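Local coordinates for protein alpha-Amylase (Thermotoga maritima, PDB 2B5D) that belongs to glycoside hydrolase family 57 and pairs an N-terminal alpha/beta barrel domain with a helical C-terminal region, at residues A144-F148 with F457-D463; Y152-V158 with L423-I427; V206-A210 with P397-W402. All blocks are in the same frame, centred on the assembly; numbering follows the deposited sequence.

Interaction 1. Residues A144-F148 with F457-D463; sequences ATHAF and FLAQSSD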
# COMPACT_ATOMS: atom_id res chain seq x y z
N ALA A 144 12.15 27.33 -15.22
CA ALA A 144 11.33 27.91 -14.12
C ALA A 144 11.03 26.84 -13.06
O ALA A 144 10.93 27.11 -11.86
CB ALA A 144 9.99 28.46 -14.66
N THR A 145 10.87 25.62 -13.53
CA THR A 145 10.40 24.60 -12.65
C THR A 145 11.34 23.38 -12.60
O THR A 145 10.97 22.37 -12.04
CB THR A 145 8.92 24.35 -13.01
OG1 THR A 145 8.10 24.65 -11.89
CG2 THR A 145 8.62 23.06 -13.61
N HIS A 146 12.54 23.50 -13.23
CA HIS A 146 13.54 22.43 -13.25
C HIS A 146 12.93 21.24 -13.97
O HIS A 146 13.15 20.07 -13.62
CB HIS A 146 13.97 22.08 -11.82
CG HIS A 146 15.30 21.39 -11.70
ND1 HIS A 146 15.44 20.02 -11.75
CD2 HIS A 146 16.54 21.89 -11.42
CE1 HIS A 146 16.71 19.71 -11.57
NE2 HIS A 146 17.40 20.82 -11.36
N ALA A 147 12.11 21.54 -14.97
CA ALA A 147 11.65 20.51 -15.88
C ALA A 147 12.80 20.02 -16.75
O ALA A 147 13.70 20.79 -17.10
CB ALA A 147 10.47 21.05 -16.78
N PHE A 148 12.74 18.77 -17.17
CA PHE A 148 13.77 18.21 -17.99
C PHE A 148 13.36 18.54 -19.42
O PHE A 148 12.50 17.87 -19.97
CB PHE A 148 13.85 16.71 -17.74
CG PHE A 148 14.83 15.98 -18.60
CD1 PHE A 148 14.38 15.02 -19.48
CD2 PHE A 148 16.20 16.15 -18.44
CE1 PHE A 148 15.28 14.30 -20.29
CE2 PHE A 148 17.11 15.42 -19.22
CZ PHE A 148 16.62 14.48 -20.16
N PHE A 457 3.46 23.98 -14.75
CA PHE A 457 4.87 24.04 -14.55
C PHE A 457 5.20 23.13 -13.35
O PHE A 457 6.18 22.41 -13.33
CB PHE A 457 5.30 25.49 -14.22
CG PHE A 457 5.67 26.35 -15.44
CD1 PHE A 457 6.08 27.67 -15.26
CD2 PHE A 457 5.57 25.87 -16.75
CE1 PHE A 457 6.42 28.50 -16.35
CE2 PHE A 457 5.92 26.70 -17.84
CZ PHE A 457 6.34 27.98 -17.65
N LEU A 458 4.41 23.27 -12.30
CA LEU A 458 4.54 22.49 -11.08
C LEU A 458 4.45 20.99 -11.40
O LEU A 458 5.29 20.23 -10.96
CB LEU A 458 3.50 22.96 -10.09
CG LEU A 458 3.88 23.77 -8.83
CD1 LEU A 458 5.27 24.29 -8.67
CD2 LEU A 458 2.77 24.79 -8.37
N ALA A 459 3.50 20.58 -12.22
CA ALA A 459 3.48 19.20 -12.73
C ALA A 459 4.68 18.74 -13.58
O ALA A 459 4.78 17.51 -13.86
CB ALA A 459 2.19 18.96 -13.55
N GLN A 460 5.49 19.69 -14.09
CA GLN A 460 6.66 19.40 -14.93
C GLN A 460 7.95 19.16 -14.14
O GLN A 460 8.88 18.59 -14.70
CB GLN A 460 6.92 20.54 -15.95
CG GLN A 460 5.93 20.59 -17.11
CD GLN A 460 6.17 21.78 -18.06
OE1 GLN A 460 6.35 22.94 -17.64
NE2 GLN A 460 6.23 21.48 -19.34
N SER A 461 8.02 19.65 -12.90
CA SER A 461 9.18 19.39 -12.04
C SER A 461 9.78 18.00 -12.27
O SER A 461 9.06 16.99 -12.19
CB SER A 461 8.80 19.54 -10.58
OG SER A 461 8.21 20.80 -10.33
N SER A 462 11.08 17.97 -12.57
CA SER A 462 11.80 16.72 -12.88
C SER A 462 11.92 15.86 -11.61
O SER A 462 11.83 14.62 -11.66
CB SER A 462 13.20 16.99 -13.45
OG SER A 462 13.94 17.66 -12.44
N ASP A 463 12.15 16.56 -10.51
CA ASP A 463 11.94 16.07 -9.15
C ASP A 463 10.81 15.05 -8.95
O ASP A 463 11.03 14.05 -8.26
CB ASP A 463 11.68 17.28 -8.23
CG ASP A 463 12.70 18.38 -8.44
OD1 ASP A 463 13.80 18.27 -7.88
OD2 ASP A 463 12.40 19.34 -9.18
O HOH W 1 11.36 21.88 -9.38
O HOH W 2 10.41 17.14 -16.21
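Ala147 and Ser461 bring the two backbones to within 4.7 Å, CA to CA, where the loop that follows strand 137-142 meets the turn leaving helix 443-458. This is a loop-to-loop seam inside a family 57 glycoside hydrolase: 144-148 comes off a strand of the parallel barrel sheet, and 457-463 belongs to the helical C-terminal region. A type I turn from Leu458 to Ser461 redirects the chain so that it runs along the barrel loop. Two CA-H...O contacts knit the backbones together, Ser461 CA to Thr145 O and Ala147 CA to Gln460 O.

The carbonyl of His146 accepts from both the amide N and the hydroxyl of Ser462. The amide N reaches His146 O at 3.1 Å from above the carbonyl plane, whereas the hydroxyl OG, 2.8 Å from the same oxygen, lies nearly in line with C=O. Chi1 of 63° sets this OG between its own N and carbonyl carbon, next to the amide, which lets one residue grip one acceptor twice. OG also sits at the edge of the His146 ring, in its plane. The ring's other nitrogen, NE2, is hydrogen-bonded to His10, and His12 stacks on the ring. Apolar contact is modest: Ala144 CB touches Phe457 CE1 at 4.0 Å, and Ala147 CB meets Gln460 CB at 3.7 Å, while the Gln460 amide turns to Gln162 of helix 156-174.

Two waters complete the seam. One bridges Gln460 O and Phe148 N; the other donates to Thr145 O and, at 2.8 Å, to Asp463 OD2.

Interaction 2. Residues Y152-V158 with L423-I427; sequences YQMYPEV and LHEMI
Ile427 pushes its two aliphatic branches between Tyr155 and Val158, and is the central side chain of this contact. Its CG1 stands anti to the carbonyl carbon (chi1 -63°), and the chain continues extended to CD1, which ends over one face of the Tyr155 ring. There CD1 lies 4.3 Å from the centroid of the Tyr155 ring, a CH-pi contact displaced toward the rim. The approach is only 20° off the ring normal. The other branch, CG2, lies against Tyr155 CB at 3.8 Å and Val158 CB at 3.9 Å. The same Ile427 CD1 also reaches Tyr152 CD1 at 4.0 Å, the two side chains meeting at about a right angle.

All this joins the first turn of helix 156-174 and the loop just before it, with Tyr155 as the N-cap residue, to helix 418-436 of the C-terminal helical region of this family 57 glycoside hydrolase. A type I turn runs from Tyr152 to Tyr155, closed by a bond from Tyr155 N to Tyr152 O, and both tyrosine rings reach helix 418-436.

Tyr152 extends past Ile427 to Leu423, where its OH comes to 3.6 Å from Leu423 CD2 and Leu423 CG lies near the plane of the ring. The Tyr155 hydroxyl is held by Leu299 N and Ser298 OG of the second subunit, and Leu456 of helix 443-458 packs on both Val158 and Ile427.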
# COMPACT_ATOMS: atom_id res chain seq x y z
N TYR A 152 10.29 17.66 -23.26
CA TYR A 152 9.30 18.57 -23.86
C TYR A 152 9.69 19.25 -25.20
O TYR A 152 9.07 20.25 -25.60
CB TYR A 152 8.99 19.65 -22.84
CG TYR A 152 8.45 19.01 -21.59
CD1 TYR A 152 7.16 18.44 -21.60
CD2 TYR A 152 9.24 18.90 -20.41
CE1 TYR A 152 6.65 17.82 -20.50
CE2 TYR A 152 8.72 18.26 -19.27
CZ TYR A 152 7.43 17.72 -19.33
OH TYR A 152 6.86 17.10 -18.24
N GLN A 153 10.70 18.71 -25.88
CA GLN A 153 11.26 19.41 -27.04
C GLN A 153 10.25 19.59 -28.20
O GLN A 153 10.43 20.44 -29.07
CB GLN A 153 12.52 18.75 -27.54
CG GLN A 153 12.37 17.37 -28.07
CD GLN A 153 13.73 16.72 -28.30
OE1 GLN A 153 14.23 16.67 -29.42
NE2 GLN A 153 14.35 16.28 -27.22
N MET A 154 9.21 18.76 -28.19
CA MET A 154 8.18 18.86 -29.19
C MET A 154 7.14 19.93 -28.87
O MET A 154 6.24 20.14 -29.63
CB MET A 154 7.54 17.51 -29.46
CG MET A 154 6.71 17.56 -30.70
SD MET A 154 6.50 15.93 -31.37
CE MET A 154 5.44 16.34 -32.78
N TYR A 155 7.33 20.65 -27.76
CA TYR A 155 6.42 21.65 -27.26
C TYR A 155 7.27 22.85 -26.95
O TYR A 155 7.44 23.20 -25.78
CB TYR A 155 5.68 21.11 -25.99
CG TYR A 155 5.03 19.75 -26.23
CD1 TYR A 155 3.75 19.64 -26.76
CD2 TYR A 155 5.72 18.55 -25.92
CE1 TYR A 155 3.14 18.38 -27.00
CE2 TYR A 155 5.14 17.28 -26.16
CZ TYR A 155 3.84 17.20 -26.68
OH TYR A 155 3.26 15.94 -26.92
N PRO A 156 7.86 23.48 -28.00
CA PRO A 156 8.75 24.63 -27.88
C PRO A 156 8.16 25.75 -27.05
O PRO A 156 8.91 26.43 -26.35
CB PRO A 156 8.94 25.12 -29.31
CG PRO A 156 8.29 24.16 -30.24
CD PRO A 156 7.72 23.02 -29.41
N GLU A 157 6.84 25.94 -27.10
CA GLU A 157 6.19 26.97 -26.26
C GLU A 157 6.45 26.74 -24.77
O GLU A 157 6.71 27.70 -24.00
CB GLU A 157 4.66 27.05 -26.52
CG GLU A 157 4.18 27.29 -27.99
CD GLU A 157 4.27 26.04 -28.83
OE1 GLU A 157 3.73 26.05 -29.93
OE2 GLU A 157 4.91 25.03 -28.42
N VAL A 158 6.34 25.49 -24.32
CA VAL A 158 6.52 25.23 -22.87
C VAL A 158 8.00 25.29 -22.48
O VAL A 158 8.40 25.89 -21.46
CB VAL A 158 5.69 23.93 -22.37
CG1 VAL A 158 6.39 22.63 -22.71
CG2 VAL A 158 5.35 24.04 -20.84
N LEU A 423 -0.13 15.50 -19.63
CA LEU A 423 0.79 16.59 -19.89
C LEU A 423 0.65 17.13 -21.33
O LEU A 423 0.56 18.33 -21.54
CB LEU A 423 2.21 16.17 -19.57
CG LEU A 423 2.91 16.69 -18.29
CD1 LEU A 423 2.07 17.46 -17.29
CD2 LEU A 423 3.69 15.58 -17.63
N HIS A 424 0.59 16.23 -22.29
CA HIS A 424 0.33 16.55 -23.65
C HIS A 424 -0.91 17.44 -23.83
O HIS A 424 -0.80 18.55 -24.39
CB HIS A 424 0.19 15.27 -24.46
CG HIS A 424 -0.21 15.53 -25.88
ND1 HIS A 424 -1.50 15.39 -26.33
CD2 HIS A 424 0.52 15.97 -26.93
CE1 HIS A 424 -1.55 15.70 -27.62
NE2 HIS A 424 -0.34 16.06 -28.00
N GLU A 425 -2.07 17.00 -23.30
CA GLU A 425 -3.30 17.80 -23.38
C GLU A 425 -3.20 19.12 -22.62
O GLU A 425 -3.68 20.16 -23.09
CB GLU A 425 -4.51 17.02 -22.86
CG GLU A 425 -5.00 15.96 -23.78
CD GLU A 425 -5.45 16.52 -25.11
OE1 GLU A 425 -5.98 17.68 -25.14
OE2 GLU A 425 -5.24 15.80 -26.13
N MET A 426 -2.59 19.09 -21.44
CA MET A 426 -2.46 20.38 -20.71
C MET A 426 -1.65 21.46 -21.46
O MET A 426 -1.96 22.63 -21.36
CB MET A 426 -1.89 20.21 -19.31
CG MET A 426 -2.71 19.30 -18.38
SD MET A 426 -1.69 18.54 -17.09
CE MET A 426 -1.10 19.99 -16.16
N ILE A 427 -0.61 21.05 -22.20
CA ILE A 427 0.30 22.00 -22.87
C ILE A 427 -0.44 22.53 -24.06
O ILE A 427 -0.48 23.75 -24.24
CB ILE A 427 1.69 21.34 -23.34
CG1 ILE A 427 2.51 20.84 -22.14
CG2 ILE A 427 2.56 22.32 -24.16
CD1 ILE A 427 3.51 19.79 -22.50

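Interaction 3. Residues V206-A210 with P397-W402; sequences VDSHA and PADSSW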
# COMPACT_ATOMS: atom_id res chain seq x y z
N VAL A 206 26.86 21.82 -20.07
CA VAL A 206 26.41 20.55 -20.60
C VAL A 206 27.29 19.41 -19.97
O VAL A 206 28.34 19.67 -19.36
CB VAL A 206 26.52 20.52 -22.16
CG1 VAL A 206 25.61 21.63 -22.85
CG2 VAL A 206 27.93 20.70 -22.58
N ASP A 207 26.80 18.20 -20.11
CA ASP A 207 27.50 16.97 -19.92
C ASP A 207 28.60 16.84 -20.99
O ASP A 207 28.46 17.35 -22.13
CB ASP A 207 26.54 15.80 -20.14
CG ASP A 207 27.15 14.45 -19.75
OD1 ASP A 207 27.52 14.30 -18.57
OD2 ASP A 207 27.23 13.51 -20.60
N SER A 208 29.64 16.08 -20.61
CA SER A 208 30.78 15.75 -21.41
C SER A 208 30.41 15.14 -22.72
O SER A 208 31.07 15.38 -23.72
CB SER A 208 31.64 14.70 -20.63
OG SER A 208 32.10 15.32 -19.46
N HIS A 209 29.35 14.34 -22.72
CA HIS A 209 28.89 13.69 -23.95
C HIS A 209 28.43 14.74 -25.06
O HIS A 209 28.37 14.43 -26.29
CB HIS A 209 27.74 12.78 -23.58
CG HIS A 209 27.23 11.96 -24.72
ND1 HIS A 209 26.08 12.28 -25.42
CD2 HIS A 209 27.70 10.80 -25.25
CE1 HIS A 209 25.88 11.36 -26.35
NE2 HIS A 209 26.84 10.46 -26.28
N ALA A 210 28.06 15.93 -24.61
CA ALA A 210 27.67 17.00 -25.53
C ALA A 210 28.83 17.41 -26.44
O ALA A 210 28.59 17.85 -27.58
CB ALA A 210 27.13 18.25 -24.75
N PRO A 397 26.88 21.56 -29.73
CA PRO A 397 26.75 20.45 -28.77
C PRO A 397 25.73 19.39 -29.19
O PRO A 397 24.72 19.70 -29.83
CB PRO A 397 26.30 21.13 -27.49
CG PRO A 397 26.68 22.54 -27.65
CD PRO A 397 26.61 22.86 -29.09
N ALA A 398 26.00 18.13 -28.82
CA ALA A 398 25.13 17.04 -29.18
C ALA A 398 24.03 16.95 -28.11
O ALA A 398 24.20 17.46 -27.02
CB ALA A 398 25.92 15.77 -29.29
N ASP A 399 22.87 16.39 -28.44
CA ASP A 399 21.82 16.10 -27.45
C ASP A 399 22.43 15.33 -26.31
O ASP A 399 23.15 14.35 -26.53
CB ASP A 399 20.77 15.18 -28.06
CG ASP A 399 19.76 15.92 -28.92
OD1 ASP A 399 20.02 17.08 -29.31
OD2 ASP A 399 18.67 15.33 -29.18
N SER A 400 22.12 15.74 -25.08
CA SER A 400 22.75 15.11 -23.98
C SER A 400 22.15 15.52 -22.64
O SER A 400 21.35 16.47 -22.58
CB SER A 400 24.24 15.50 -24.04
OG SER A 400 24.37 16.88 -23.75
N SER A 401 22.50 14.75 -21.59
CA SER A 401 22.33 15.17 -20.20
C SER A 401 23.31 14.50 -19.22
O SER A 401 23.91 13.50 -19.53
CB SER A 401 20.90 14.98 -19.71
OG SER A 401 20.54 13.64 -19.61
N TRP A 402 23.44 15.07 -18.03
CA TRP A 402 24.21 14.49 -16.96
C TRP A 402 23.28 13.46 -16.28
O TRP A 402 22.67 13.76 -15.27
CB TRP A 402 24.66 15.60 -16.01
CG TRP A 402 25.74 15.17 -15.07
CD1 TRP A 402 26.47 13.98 -15.09
CD2 TRP A 402 26.24 15.92 -13.96
NE1 TRP A 402 27.39 13.96 -14.06
CE2 TRP A 402 27.27 15.13 -13.34
CE3 TRP A 402 25.93 17.16 -13.42
CZ2 TRP A 402 27.98 15.57 -12.21
CZ3 TRP A 402 26.63 17.59 -12.29
CH2 TRP A 402 27.65 16.80 -11.70
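A single backbone hydrogen bond and close side-chain packing join the end of barrel strand 203-206, with the short helix 209-212 that follows it, to the extended loop 397-402. The setting is the strand-to-helix corner of the parallel barrel sheet in this family 57 glycoside hydrolase, and the loop comes from the chain between helices 382-388 and 418-436. Ala398 N donates to Ala210 O at 2.9 Å in a nearly straight bond, in the carbonyl plane and on a lone pair; Pro397 CA adds a CA-H...O contact to the same oxygen.

Before the helix, Asp207 acts as a capping residue. Its chi1 of -171° swings the carboxylate away from its own N, and OD2 accepts from His209 N at 3.1 Å, the donor lying well above the carboxylate plane. The other oxygen, OD1, forms a salt bridge with Arg237, a residue outside the two segments that also makes a cation-pi contact with Trp402. Asp207 OD1 comes to 3.6 Å from Trp402 CD1, with carboxylate and indole planes 24° apart. That puts acid, arginine and tryptophan in one cluster.

Farther along, the His209 ring turns an edge to the loop: Asp399 O and Ser400 CB both lie near its plane, and ND1 is buried with no hydrogen-bonding partner in the model. Phe213 stacks on the same ring. Gln244 of the second subunit packs on His209 and Ser400. With chi1 of 69° setting it between its own N and carbonyl carbon, Ser400 OG sits 3.2 Å from Ala210 CB.

Along the chain the contacts are nested: interaction 3 lies within the loop closed by interaction 2, itself within the loop closed by interaction 1. Interactions 1 and 2 are neighbours, with centres about 12 Å apart, and touch directly through Gln460 against Val158 and Tyr152. Their C-terminal halves use the successive helices 418-436 and 443-458, so both join the helical region to the barrel domain, on the same side of the chain's centre. Interaction 3 is about 20 Å from the centre of interaction 1, which it meets through Phe148 and Ser401, at another strand end of the same sheet. Interactions 2 and 3, centres about 22 Å apart and not touching, both border the second subunit.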